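Local coordinates for protein Non-reducing end beta-L-arabinofuranosidase (Bacteroides thetaiotaomicron, PDB 5MQO) that probably hydrolyses glycosidic bonds in complex plant pectin as a family GH127 glycoside hydrolase, consistent with an aceric acidase of a gut bacterium, at residues L584-L589 against T691-L696; E121-M126 against T208-L213; F391-L396 against Q470-T475; S243-V248 against D269-V274. All blocks are in the same frame, centred on the assembly; numbering follows the deposited sequence.

Interaction 1. Residues L584-L589 against T691-L696; sequences LEAHPL and TVWMPL
Trp693 meets the chain at Leu584, Glu585 and Ala586 with the far end of its indole, the CZ3 and CH2 corner of the six-membered ring. Three groups gather round that corner. The carbonyl oxygen of Leu584 approaches obliquely, its O lying 3.6 Å from Trp693 CZ3. The backbone of Glu585 lies at the ring edge near its plane, its C 4.1 Å from Trp693 CH2. The methyl of Ala586 also comes in obliquely, with its CB 3.8 Å from Trp693 CH2, and is the one side chain of its segment in apolar contact with the indole. Alanine suits the place because its short side chain lets the backbone come close to the indole while CB packs on CH2, whereas the long side chain of Glu585 turns elsewhere, toward a weak, long ion pair with Arg698. The indole's reach follows from chi1 of -72°, which puts CG beside the backbone N and opposite the carbonyl carbon. The root of Trp693 is fixed by polar contacts: Thr691 OG1 donates to Trp693 O over 2.6 Å, with the donor tilted 23° from the carbonyl plane, and Arg434 bonds to the same hydroxyl and, weakly, to the same carbonyl. Between the two segments runs strand 596-601, bonded to both neighbouring strands, and its Val598 touches both Leu584 and Trp693. The tryptophan thus spans an intervening strand to pack on the loop leaving strand 581-584, a cross-strand arrangement within the beta-sheet of the GH127 C-terminal domain.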
loop_
_atom_site.group_PDB
_atom_site.type_symbol
_atom_site.label_atom_id
_atom_site.label_comp_id
_atom_site.label_asym_id
_atom_site.label_seq_id
_atom_site.Cartn_x
_atom_site.Cartn_y
_atom_site.Cartn_z
ATOM N N LEU A 584 -12.180 15.195 -10.253
ATOM C CA LEU A 584 -13.032 14.074 -9.942
ATOM C C LEU A 584 -14.090 14.535 -8.970
ATOM O O LEU A 584 -13.794 15.345 -8.098
ATOM C CB LEU A 584 -12.215 12.938 -9.307
ATOM C CG LEU A 584 -11.333 12.049 -10.201
ATOM C CD1 LEU A 584 -10.185 12.835 -10.790
ATOM C CD2 LEU A 584 -10.766 10.891 -9.407
ATOM N N GLU A 585 -15.307 13.997 -9.107
ATOM C CA GLU A 585 -16.379 14.162 -8.114
ATOM C C GLU A 585 -16.696 12.789 -7.504
ATOM O O GLU A 585 -16.259 11.749 -8.016
ATOM C CB GLU A 585 -17.644 14.736 -8.759
ATOM C CG GLU A 585 -18.423 13.692 -9.567
ATOM C CD GLU A 585 -19.507 14.260 -10.452
ATOM O OE1 GLU A 585 -20.214 15.170 -9.993
ATOM O OE2 GLU A 585 -19.658 13.773 -11.597
ATOM N N ALA A 586 -17.503 12.784 -6.444
ATOM C CA ALA A 586 -17.788 11.548 -5.732
ATOM C C ALA A 586 -19.280 11.296 -5.682
ATOM O O ALA A 586 -20.120 12.206 -5.857
ATOM C CB ALA A 586 -17.204 11.572 -4.324
ATOM N N HIS A 587 -19.605 10.038 -5.441
ATOM C CA HIS A 587 -21.000 9.565 -5.363
ATOM C C HIS A 587 -21.853 10.484 -4.439
ATOM O O HIS A 587 -21.366 10.980 -3.435
ATOM C CB HIS A 587 -20.945 8.103 -4.880
ATOM C CG HIS A 587 -22.234 7.379 -4.941
ATOM N ND1 HIS A 587 -23.300 7.717 -4.150
ATOM C CD2 HIS A 587 -22.618 6.296 -5.653
ATOM C CE1 HIS A 587 -24.300 6.886 -4.378
ATOM N NE2 HIS A 587 -23.909 6.013 -5.289
ATOM N N PRO A 588 -23.107 10.760 -4.805
ATOM C CA PRO A 588 -23.854 11.770 -4.026
ATOM C C PRO A 588 -24.102 11.417 -2.560
ATOM O O PRO A 588 -24.205 12.299 -1.717
ATOM C CB PRO A 588 -25.179 11.907 -4.785
ATOM C CG PRO A 588 -25.211 10.762 -5.766
ATOM C CD PRO A 588 -23.791 10.422 -6.066
ATOM N N LEU A 589 -24.265 10.146 -2.250
ATOM C CA LEU A 589 -24.324 9.697 -0.854
ATOM C C LEU A 589 -23.047 9.921 -0.015
ATOM O O LEU A 589 -23.069 9.672 1.140
ATOM C CB LEU A 589 -24.725 8.225 -0.791
ATOM C CG LEU A 589 -26.126 7.809 -1.242
ATOM C CD1 LEU A 589 -26.191 6.287 -1.245
ATOM C CD2 LEU A 589 -27.233 8.335 -0.329
ATOM N N THR A 691 -6.001 20.651 2.406
ATOM C CA THR A 691 -7.244 19.948 2.064
ATOM C C THR A 691 -7.036 19.235 0.737
ATOM O O THR A 691 -6.371 19.795 -0.132
ATOM C CB THR A 691 -8.475 20.901 1.998
ATOM O OG1 THR A 691 -9.668 20.159 1.699
ATOM C CG2 THR A 691 -8.306 21.979 0.931
ATOM N N VAL A 692 -7.583 18.021 0.586
ATOM C CA VAL A 692 -7.617 17.359 -0.713
ATOM C C VAL A 692 -8.870 17.823 -1.464
ATOM O O VAL A 692 -8.787 18.311 -2.580
ATOM C CB VAL A 692 -7.564 15.810 -0.602
ATOM C CG1 VAL A 692 -7.661 15.119 -1.971
ATOM C CG2 VAL A 692 -6.312 15.369 0.139
ATOM N N TRP A 693 -10.034 17.680 -0.856
ATOM C CA TRP A 693 -11.283 18.033 -1.542
ATOM C C TRP A 693 -11.526 19.528 -1.378
ATOM O O TRP A 693 -11.306 20.057 -0.287
ATOM C CB TRP A 693 -12.468 17.204 -1.009
ATOM C CG TRP A 693 -12.385 15.822 -1.434
ATOM C CD1 TRP A 693 -11.659 14.858 -0.853
ATOM C CD2 TRP A 693 -13.008 15.234 -2.572
ATOM N NE1 TRP A 693 -11.800 13.681 -1.536
ATOM C CE2 TRP A 693 -12.629 13.883 -2.599
ATOM C CE3 TRP A 693 -13.888 15.708 -3.554
ATOM C CZ2 TRP A 693 -13.072 12.991 -3.586
ATOM C CZ3 TRP A 693 -14.327 14.836 -4.552
ATOM C CH2 TRP A 693 -13.917 13.491 -4.560
ATOM N N MET A 694 -11.943 20.186 -2.473
ATOM C CA MET A 694 -12.184 21.631 -2.508
ATOM C C MET A 694 -13.549 21.930 -3.126
ATOM O O MET A 694 -14.041 21.166 -3.967
ATOM C CB MET A 694 -11.109 22.359 -3.328
ATOM C CG MET A 694 -9.723 22.367 -2.712
ATOM S SD MET A 694 -8.380 22.813 -3.863
ATOM C CE MET A 694 -8.325 21.356 -4.914
ATOM N N PRO A 695 -14.156 23.054 -2.735
ATOM C CA PRO A 695 -15.374 23.495 -3.395
ATOM C C PRO A 695 -15.228 23.606 -4.906
ATOM O O PRO A 695 -14.237 24.119 -5.392
ATOM C CB PRO A 695 -15.618 24.894 -2.798
ATOM C CG PRO A 695 -14.915 24.879 -1.483
ATOM C CD PRO A 695 -13.739 23.973 -1.656
ATOM N N LEU A 696 -16.250 23.157 -5.621
ATOM C CA LEU A 696 -16.311 23.188 -7.076
ATOM C C LEU A 696 -17.332 24.224 -7.550
ATOM O O LEU A 696 -18.459 24.217 -7.078
ATOM C CB LEU A 696 -16.730 21.790 -7.549
ATOM C CG LEU A 696 -16.900 21.515 -9.040
ATOM C CD1 LEU A 696 -15.582 21.556 -9.818
ATOM C CD2 LEU A 696 -17.598 20.172 -9.209
#

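Interaction 2. Residues E121-M126 against T208-L213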
loop_
_atom_site.group_PDB
_atom_site.type_symbol
_atom_site.label_atom_id
_atom_site.label_comp_id
_atom_site.label_asym_id
_atom_site.label_seq_id
_atom_site.Cartn_x
_atom_site.Cartn_y
_atom_site.Cartn_z
ATOM N N GLU A 121 28.329 -4.483 3.906
ATOM C CA GLU A 121 28.126 -3.931 5.258
ATOM C C GLU A 121 26.737 -4.209 5.833
ATOM O O GLU A 121 26.585 -4.287 7.052
ATOM C CB GLU A 121 28.450 -2.431 5.347
ATOM C CG GLU A 121 29.949 -2.140 5.508
ATOM C CD GLU A 121 30.264 -1.001 6.477
ATOM O OE1 GLU A 121 29.454 -0.055 6.628
ATOM O OE2 GLU A 121 31.349 -1.050 7.091
ATOM N N LEU A 122 25.728 -4.355 4.975
ATOM C CA LEU A 122 24.409 -4.818 5.438
ATOM C C LEU A 122 24.434 -6.313 5.784
ATOM O O LEU A 122 23.827 -6.710 6.790
ATOM C CB LEU A 122 23.298 -4.520 4.413
ATOM C CG LEU A 122 22.936 -3.047 4.154
ATOM C CD1 LEU A 122 21.708 -2.955 3.250
ATOM C CD2 LEU A 122 22.721 -2.247 5.434
ATOM N N ASP A 123 25.131 -7.124 4.979
ATOM C CA ASP A 123 25.136 -8.573 5.180
ATOM C C ASP A 123 25.720 -8.921 6.535
ATOM O O ASP A 123 25.232 -9.826 7.206
ATOM C CB ASP A 123 25.909 -9.298 4.080
ATOM C CG ASP A 123 25.644 -10.790 4.053
ATOM O OD1 ASP A 123 24.615 -11.259 4.572
ATOM O OD2 ASP A 123 26.473 -11.519 3.498
ATOM N N LYS A 124 26.740 -8.168 6.941
ATOM C CA LYS A 124 27.380 -8.325 8.255
ATOM C C LYS A 124 26.495 -7.830 9.406
ATOM O O LYS A 124 26.292 -8.543 10.407
ATOM C CB LYS A 124 28.750 -7.630 8.257
ATOM C CG LYS A 124 29.738 -8.355 7.344
ATOM C CD LYS A 124 30.835 -7.475 6.750
ATOM C CE LYS A 124 31.504 -8.183 5.569
ATOM N NZ LYS A 124 32.919 -7.773 5.329
ATOM N N LEU A 125 25.969 -6.618 9.251
ATOM C CA LEU A 125 24.947 -6.074 10.152
ATOM C C LEU A 125 23.741 -7.013 10.342
ATOM O O LEU A 125 23.141 -7.047 11.417
ATOM C CB LEU A 125 24.481 -4.723 9.623
ATOM C CG LEU A 125 23.271 -4.039 10.256
ATOM C CD1 LEU A 125 23.433 -3.807 11.752
ATOM C CD2 LEU A 125 23.042 -2.720 9.524
ATOM N N MET A 126 23.389 -7.768 9.303
ATOM C CA MET A 126 22.349 -8.803 9.422
ATOM C C MET A 126 22.815 -10.027 10.225
ATOM O O MET A 126 22.140 -10.458 11.169
ATOM C CB MET A 126 21.822 -9.209 8.033
ATOM C CG MET A 126 20.937 -8.120 7.420
ATOM S SD MET A 126 19.971 -8.585 5.980
ATOM C CE MET A 126 21.244 -8.716 4.723
ATOM N N THR A 208 19.632 -13.495 0.720
ATOM C CA THR A 208 21.026 -13.858 0.989
ATOM C C THR A 208 21.387 -15.299 0.605
ATOM O O THR A 208 22.562 -15.630 0.438
ATOM C CB THR A 208 21.372 -13.703 2.494
ATOM O OG1 THR A 208 20.727 -14.723 3.292
ATOM C CG2 THR A 208 20.978 -12.311 3.012
ATOM N N GLY A 209 20.392 -16.173 0.515
ATOM C CA GLY A 209 20.641 -17.599 0.346
ATOM C C GLY A 209 20.800 -18.335 1.660
ATOM O O GLY A 209 20.614 -19.542 1.704
ATOM N N LYS A 210 21.097 -17.613 2.739
ATOM C CA LYS A 210 21.483 -18.228 3.997
ATOM C C LYS A 210 20.283 -18.752 4.788
ATOM O O LYS A 210 19.200 -18.129 4.832
ATOM C CB LYS A 210 22.247 -17.230 4.875
ATOM C CG LYS A 210 23.486 -16.625 4.238
ATOM C CD LYS A 210 24.327 -15.907 5.287
ATOM C CE LYS A 210 25.399 -15.030 4.655
ATOM N NZ LYS A 210 25.865 -13.957 5.579
ATOM N N THR A 211 20.533 -19.875 5.462
ATOM C CA THR A 211 19.551 -20.563 6.288
ATOM C C THR A 211 19.610 -20.163 7.795
ATOM O O THR A 211 18.877 -20.696 8.630
ATOM C CB THR A 211 19.737 -22.078 6.108
ATOM O OG1 THR A 211 18.546 -22.744 6.534
ATOM C CG2 THR A 211 20.973 -22.630 6.902
ATOM N N THR A 212 20.476 -19.212 8.124
ATOM C CA THR A 212 20.737 -18.828 9.506
ATOM C C THR A 212 19.477 -18.277 10.237
ATOM O O THR A 212 19.111 -18.788 11.298
ATOM C CB THR A 212 22.019 -17.919 9.595
ATOM O OG1 THR A 212 22.450 -17.792 10.952
ATOM C CG2 THR A 212 21.852 -16.520 8.975
ATOM N N LEU A 213 18.787 -17.294 9.652
ATOM C CA LEU A 213 17.575 -16.751 10.279
ATOM C C LEU A 213 16.362 -17.605 9.946
ATOM O O LEU A 213 15.460 -17.751 10.776
ATOM C CB LEU A 213 17.296 -15.298 9.860
ATOM C CG LEU A 213 16.124 -14.634 10.620
ATOM C CD1 LEU A 213 16.335 -14.646 12.124
ATOM C CD2 LEU A 213 15.852 -13.218 10.145
#
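Asp123 turns its CG away from the backbone N (chi1 -165°), and Lys210 runs out in an extended chain beyond CG, so that carboxylate and ammonium meet from opposite directions. The setting is the helical catalytic domain, whose clan is built from six helical hairpins: helix 120-136 is here joined to the turn between helices 192-208 and 212-230. The salt bridge has Lys210 NZ 3.1 Å from Asp123 OD1, on the syn side of that oxygen but 34° out of the carboxylate plane. A weak second bond reaches from Lys210 NZ to Asp123 OD2 at 3.3 Å. The ammonium has its stronger partner in Asp127, one helical turn further along, and so sits between two acids of a single helix; this pairing would be expected to favour the charged forms of all three groups. A long, flexible lysine suits this place because it must cross from the turn to the helix.

At the other end, Thr208 closes helix 192-208 with an ST turn: its OG1 accepts from Lys210 N, 3.0 Å away at an N-H...O angle of 158°, and is also hydrogen-bonded to His204 O. Gly209 leaves the helix with positive phi, where a side chain would collide with the carbonyl oxygen of Thr208, so glycine suits the place. With its hydroxyl occupied there, Thr208 presents its methyl to helix 120-136. Met126, buried against Val110, Ala111 and Tyr114, answers with a chain bent at its thioether, and the two side chains meet tip to tip, Met126 CE lying 4.0 Å from Thr208 CG2.

Interaction 3. Residues F391-L396 against Q470-T475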
loop_
_atom_site.group_PDB
_atom_site.type_symbol
_atom_site.label_atom_id
_atom_site.label_comp_id
_atom_site.label_asym_id
_atom_site.label_seq_id
_atom_site.Cartn_x
_atom_site.Cartn_y
_atom_site.Cartn_z
ATOM N N PHE A 391 -3.693 -6.594 0.404
ATOM C CA PHE A 391 -4.929 -7.287 -0.016
ATOM C C PHE A 391 -5.019 -7.255 -1.546
ATOM O O PHE A 391 -5.140 -8.297 -2.196
ATOM C CB PHE A 391 -6.174 -6.661 0.648
ATOM C CG PHE A 391 -7.516 -7.254 0.216
ATOM C CD1 PHE A 391 -7.685 -8.618 -0.055
ATOM C CD2 PHE A 391 -8.643 -6.438 0.143
ATOM C CE1 PHE A 391 -8.927 -9.145 -0.428
ATOM C CE2 PHE A 391 -9.893 -6.966 -0.233
ATOM C CZ PHE A 391 -10.025 -8.324 -0.532
ATOM N N ASN A 392 -4.872 -6.072 -2.127
ATOM C CA ASN A 392 -5.078 -5.953 -3.559
ATOM C C ASN A 392 -4.004 -6.683 -4.372
ATOM O O ASN A 392 -4.249 -7.139 -5.494
ATOM C CB ASN A 392 -5.173 -4.490 -3.974
ATOM C CG ASN A 392 -6.554 -3.947 -3.798
ATOM O OD1 ASN A 392 -7.359 -3.944 -4.720
ATOM N ND2 ASN A 392 -6.854 -3.516 -2.591
ATOM N N TRP A 393 -2.814 -6.773 -3.799
ATOM C CA TRP A 393 -1.744 -7.455 -4.460
ATOM C C TRP A 393 -2.040 -8.949 -4.537
ATOM O O TRP A 393 -1.836 -9.527 -5.572
ATOM C CB TRP A 393 -0.416 -7.182 -3.788
ATOM C CG TRP A 393 0.699 -7.829 -4.520
ATOM C CD1 TRP A 393 1.311 -9.009 -4.199
ATOM C CD2 TRP A 393 1.308 -7.373 -5.726
ATOM N NE1 TRP A 393 2.281 -9.298 -5.121
ATOM C CE2 TRP A 393 2.304 -8.302 -6.066
ATOM C CE3 TRP A 393 1.119 -6.257 -6.546
ATOM C CZ2 TRP A 393 3.100 -8.159 -7.185
ATOM C CZ3 TRP A 393 1.930 -6.104 -7.667
ATOM C CH2 TRP A 393 2.897 -7.062 -7.976
ATOM N N ARG A 394 -2.538 -9.550 -3.459
ATOM C CA ARG A 394 -2.926 -10.962 -3.463
ATOM C C ARG A 394 -4.076 -11.207 -4.437
ATOM O O ARG A 394 -4.055 -12.170 -5.223
ATOM C CB ARG A 394 -3.340 -11.419 -2.083
ATOM C CG ARG A 394 -2.219 -11.956 -1.213
ATOM C CD ARG A 394 -1.244 -10.888 -0.826
ATOM N NE ARG A 394 -0.271 -11.367 0.133
ATOM C CZ ARG A 394 0.875 -10.749 0.393
ATOM N NH1 ARG A 394 1.207 -9.600 -0.199
ATOM N NH2 ARG A 394 1.700 -11.284 1.279
ATOM N N MET A 395 -5.055 -10.310 -4.424
ATOM C CA MET A 395 -6.168 -10.419 -5.373
ATOM C C MET A 395 -5.700 -10.339 -6.842
ATOM O O MET A 395 -6.188 -11.088 -7.694
ATOM C CB MET A 395 -7.244 -9.379 -5.073
ATOM C CG MET A 395 -7.891 -9.564 -3.703
ATOM S SD MET A 395 -8.922 -11.026 -3.504
ATOM C CE MET A 395 -10.290 -10.590 -4.565
ATOM N N LEU A 396 -4.743 -9.466 -7.124
ATOM C CA LEU A 396 -4.098 -9.467 -8.430
ATOM C C LEU A 396 -3.526 -10.853 -8.774
ATOM O O LEU A 396 -3.854 -11.398 -9.840
ATOM C CB LEU A 396 -2.988 -8.420 -8.514
ATOM C CG LEU A 396 -2.239 -8.295 -9.855
ATOM C CD1 LEU A 396 -3.163 -7.807 -10.976
ATOM C CD2 LEU A 396 -1.065 -7.344 -9.678
ATOM N N GLN A 470 9.910 -1.882 -5.199
ATOM C CA GLN A 470 10.396 -2.581 -6.428
ATOM C C GLN A 470 9.837 -3.975 -6.657
ATOM O O GLN A 470 9.744 -4.399 -7.813
ATOM C CB GLN A 470 11.927 -2.654 -6.521
ATOM C CG GLN A 470 12.622 -3.430 -5.400
ATOM C CD GLN A 470 12.785 -2.614 -4.146
ATOM O OE1 GLN A 470 12.504 -1.404 -4.141
ATOM N NE2 GLN A 470 13.218 -3.256 -3.070
ATOM N N ASN A 471 9.473 -4.668 -5.568
ATOM C CA ASN A 471 8.887 -6.003 -5.633
ATOM C C ASN A 471 7.450 -6.014 -6.086
ATOM O O ASN A 471 6.876 -7.094 -6.176
ATOM C CB ASN A 471 8.963 -6.690 -4.282
ATOM C CG ASN A 471 10.355 -7.104 -3.935
ATOM O OD1 ASN A 471 10.815 -8.177 -4.355
ATOM N ND2 ASN A 471 11.040 -6.278 -3.172
ATOM N N TYR A 472 6.880 -4.833 -6.366
ATOM C CA TYR A 472 5.536 -4.675 -6.936
ATOM C C TYR A 472 5.499 -4.213 -8.436
ATOM O O TYR A 472 4.420 -4.020 -9.018
ATOM C CB TYR A 472 4.747 -3.696 -6.025
ATOM C CG TYR A 472 4.581 -4.249 -4.612
ATOM C CD1 TYR A 472 3.526 -5.098 -4.317
ATOM C CD2 TYR A 472 5.524 -3.992 -3.609
ATOM C CE1 TYR A 472 3.402 -5.673 -3.069
ATOM C CE2 TYR A 472 5.406 -4.564 -2.343
ATOM C CZ TYR A 472 4.335 -5.402 -2.070
ATOM O OH TYR A 472 4.150 -5.960 -0.824
ATOM N N ALA A 473 6.661 -4.073 -9.079
ATOM C CA ALA A 473 6.706 -3.468 -10.416
ATOM C C ALA A 473 6.200 -4.417 -11.472
ATOM O O ALA A 473 5.500 -3.979 -12.358
ATOM C CB ALA A 473 8.102 -3.002 -10.755
ATOM N N TYR A 474 6.521 -5.711 -11.355
ATOM C CA TYR A 474 6.127 -6.711 -12.355
ATOM C C TYR A 474 5.525 -7.960 -11.704
ATOM O O TYR A 474 5.746 -8.231 -10.523
ATOM C CB TYR A 474 7.342 -7.178 -13.189
ATOM C CG TYR A 474 8.166 -6.116 -13.912
ATOM C CD1 TYR A 474 7.834 -5.685 -15.210
ATOM C CD2 TYR A 474 9.324 -5.585 -13.331
ATOM C CE1 TYR A 474 8.600 -4.718 -15.880
ATOM C CE2 TYR A 474 10.088 -4.630 -13.994
ATOM C CZ TYR A 474 9.721 -4.200 -15.264
ATOM O OH TYR A 474 10.474 -3.257 -15.899
ATOM N N THR A 475 4.775 -8.736 -12.474
ATOM C CA THR A 475 4.545 -10.132 -12.131
ATOM C C THR A 475 4.820 -10.999 -13.336
ATOM O O THR A 475 4.926 -10.507 -14.462
ATOM C CB THR A 475 3.094 -10.367 -11.713
ATOM O OG1 THR A 475 2.242 -9.798 -12.712
ATOM C CG2 THR A 475 2.792 -9.736 -10.329
#
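Aromatic packing leads this contact: Trp393, on helix 382-399, receives an edge of Tyr472 over one face of its indole. This is a T-shaped stack, the planes 78° apart and the six-membered-ring and tyrosine centroids 4.9 Å from one another. Tyr472 CD1 stands 3.5 Å from Trp393 CD2, above the plane and displaced toward the rim, while its neighbour CE1 leans over the five-membered part. A chi1 of -177° carries the indole out of the helix to this point.

Apolar contact is added by Thr475, whose methyl CG2 approaches obliquely to lie 3.5 Å from Trp393 CZ2; its hydroxyl bonds elsewhere, to Asn484. Threonine thus offers a methyl to the ring and an oxygen to another partner.

Carbonyl oxygens also gather round the benzo end. Tyr474 O lies at the edge near the indole plane, 4.0 Å from Trp393 CH2, and Tyr472 O is 3.5 Å from Trp393 CZ3.

The chemistry implies a buried junction in which shape and ring polarity fit helix 382-399 of the catalytic domain to the chain entering strand 474-477, while the indole N-H, bonded to Asn38, and the Thr475 hydroxyl are satisfied beyond the two segments.

Interaction 4. Residues S243-V248 against D269-V274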
loop_
_atom_site.group_PDB
_atom_site.type_symbol
_atom_site.label_atom_id
_atom_site.label_comp_id
_atom_site.label_asym_id
_atom_site.label_seq_id
_atom_site.Cartn_x
_atom_site.Cartn_y
_atom_site.Cartn_z
ATOM N N SER A 243 -0.641 -9.977 11.026
ATOM C CA SER A 243 0.539 -10.409 10.277
ATOM C C SER A 243 0.608 -11.931 10.154
ATOM O O SER A 243 1.018 -12.465 9.128
ATOM C CB SER A 243 1.809 -9.946 11.009
ATOM O OG SER A 243 1.947 -10.589 12.287
ATOM N N HIS A 244 0.233 -12.606 11.234
ATOM C CA HIS A 244 0.265 -14.067 11.342
ATOM C C HIS A 244 -0.262 -14.834 10.129
ATOM O O HIS A 244 0.361 -15.802 9.721
ATOM C CB HIS A 244 -0.535 -14.531 12.583
ATOM C CG HIS A 244 0.164 -14.295 13.888
ATOM N ND1 HIS A 244 -0.147 -14.998 15.034
ATOM C CD2 HIS A 244 1.159 -13.438 14.227
ATOM C CE1 HIS A 244 0.623 -14.580 16.023
ATOM N NE2 HIS A 244 1.426 -13.636 15.559
ATOM N N TYR A 245 -1.397 -14.405 9.571
ATOM C CA TYR A 245 -2.116 -15.177 8.536
ATOM C C TYR A 245 -1.259 -15.300 7.273
ATOM O O TYR A 245 -1.134 -16.384 6.700
ATOM C CB TYR A 245 -3.441 -14.512 8.170
ATOM C CG TYR A 245 -4.451 -14.480 9.284
ATOM C CD1 TYR A 245 -4.460 -13.434 10.211
ATOM C CD2 TYR A 245 -5.409 -15.465 9.403
ATOM C CE1 TYR A 245 -5.370 -13.384 11.243
ATOM C CE2 TYR A 245 -6.336 -15.423 10.426
ATOM C CZ TYR A 245 -6.312 -14.382 11.352
ATOM O OH TYR A 245 -7.240 -14.322 12.382
ATOM N N MET A 246 -0.679 -14.166 6.872
ATOM C CA MET A 246 0.229 -14.076 5.739
ATOM C C MET A 246 1.544 -14.831 6.008
ATOM O O MET A 246 1.964 -15.655 5.187
ATOM C CB MET A 246 0.485 -12.595 5.375
ATOM C CG MET A 246 -0.590 -11.991 4.464
ATOM S SD MET A 246 -0.653 -10.199 4.205
ATOM C CE MET A 246 1.089 -9.770 4.317
ATOM N N GLY A 247 2.159 -14.577 7.165
ATOM C CA GLY A 247 3.415 -15.232 7.569
ATOM C C GLY A 247 3.379 -16.745 7.546
ATOM O O GLY A 247 4.328 -17.386 7.101
ATOM N N VAL A 248 2.262 -17.312 8.007
ATOM C CA VAL A 248 2.078 -18.766 8.087
ATOM C C VAL A 248 1.860 -19.382 6.696
ATOM O O VAL A 248 2.416 -20.441 6.396
ATOM C CB VAL A 248 0.985 -19.162 9.141
ATOM C CG1 VAL A 248 -0.409 -18.805 8.687
ATOM C CG2 VAL A 248 0.997 -20.650 9.436
ATOM N N ASP A 269 -11.381 -20.654 9.855
ATOM C CA ASP A 269 -12.523 -21.414 10.354
ATOM C C ASP A 269 -12.954 -21.058 11.782
ATOM O O ASP A 269 -14.127 -21.135 12.085
ATOM C CB ASP A 269 -12.248 -22.926 10.248
ATOM C CG ASP A 269 -12.287 -23.431 8.812
ATOM O OD1 ASP A 269 -12.545 -22.640 7.870
ATOM O OD2 ASP A 269 -12.069 -24.634 8.644
ATOM N N ILE A 270 -12.002 -20.708 12.640
ATOM C CA ILE A 270 -12.292 -20.341 14.007
ATOM C C ILE A 270 -13.027 -19.000 14.110
ATOM O O ILE A 270 -13.897 -18.859 14.943
ATOM C CB ILE A 270 -11.011 -20.330 14.859
ATOM C CG1 ILE A 270 -10.765 -21.725 15.414
ATOM C CG2 ILE A 270 -11.107 -19.352 16.037
ATOM C CD1 ILE A 270 -9.407 -21.888 16.088
ATOM N N ARG A 271 -12.676 -18.011 13.295
ATOM C CA ARG A 271 -13.281 -16.704 13.445
ATOM C C ARG A 271 -14.747 -16.856 13.661
ATOM O O ARG A 271 -15.427 -17.455 12.842
ATOM C CB ARG A 271 -13.147 -15.851 12.203
ATOM C CG ARG A 271 -11.759 -15.427 11.952
ATOM C CD ARG A 271 -11.674 -14.205 11.082
ATOM N NE ARG A 271 -10.490 -13.517 11.561
ATOM C CZ ARG A 271 -10.495 -12.482 12.378
ATOM N NH1 ARG A 271 -11.629 -11.909 12.756
ATOM N NH2 ARG A 271 -9.338 -11.975 12.778
ATOM N N GLY A 272 -15.234 -16.286 14.754
ATOM C CA GLY A 272 -16.656 -16.238 15.027
ATOM C C GLY A 272 -17.237 -17.499 15.600
ATOM O O GLY A 272 -18.434 -17.643 15.604
ATOM N N MET A 273 -16.396 -18.401 16.097
ATOM C CA MET A 273 -16.842 -19.601 16.786
ATOM C C MET A 273 -16.491 -19.376 18.265
ATOM O O MET A 273 -15.884 -20.201 18.935
ATOM C CB MET A 273 -16.174 -20.839 16.172
ATOM C CG MET A 273 -16.292 -20.956 14.647
ATOM S SD MET A 273 -17.952 -21.155 13.918
ATOM C CE MET A 273 -18.201 -22.922 14.061
ATOM N N VAL A 274 -16.903 -18.220 18.766
ATOM C CA VAL A 274 -16.527 -17.764 20.093
ATOM C C VAL A 274 -17.671 -16.908 20.593
ATOM O O VAL A 274 -18.415 -16.330 19.811
ATOM C CB VAL A 274 -15.155 -17.013 20.063
ATOM C CG1 VAL A 274 -15.013 -15.929 21.144
ATOM C CG2 VAL A 274 -13.999 -18.018 20.159
#
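The phenol oxygen of Tyr245 is the acceptor for two N-H groups of Arg271. Arg271 NH2 gives the better bond, 3.2 Å to Tyr245 OH with an N-H...O angle of 144°; Arg271 NE adds a weak one to the same Tyr245 OH at 3.4 Å. The oxygen thus sits along the NE and NH2 edge of the guanidinium, though 20° out of plane as seen from NH2, and the ring and guanidinium planes are turned 40° apart. A bend at chi3 turns this edge toward the phenol.

The remaining nitrogen, Arg271 NH1, finds its stronger partner outside the segments in the backbone O of Asn281, with a weak bond to Gln282 O. Arginine suits this buried place because its several N-H groups serve phenol and loop carbonyls at once, while tyrosine spans the gap with an apolar ring, packed on Leu267, and still ends in an acceptor.

Arg271 is the second residue of a type II turn from Ile270 to Met273, closed by Met273 N bonding to Ile270 O, with Gly272 taking the positive phi of that turn. Helices 243-255 and 258-270 form a helical hairpin, a unit characteristic of the six-hairpin clan to which this catalytic domain belongs, and the bond ties its first helix to the exit of its second.

How the interactions relate
Interactions 2, 3 and 4 all involve the helical catalytic region, whereas interaction 1 lies in the C-terminal beta domain, its centre 49 Å from that of interaction 2 and on the opposite side of the chain's centre. Interactions 3 and 4 touch directly: Arg394 NH2 packs 3.4 Å from Met246 CE, and both of these residues also meet Asp309 of helix 297-314. Interaction 2 remains separate, its nearest atoms about 11 Å from interaction 3 and about 12 Å from interaction 4, but its helix 212-230 is followed in sequence by helix 243-255 of interaction 4. Interaction 3 is the most central, about 10 Å from the chain's centre, where helices give way to the strands that follow.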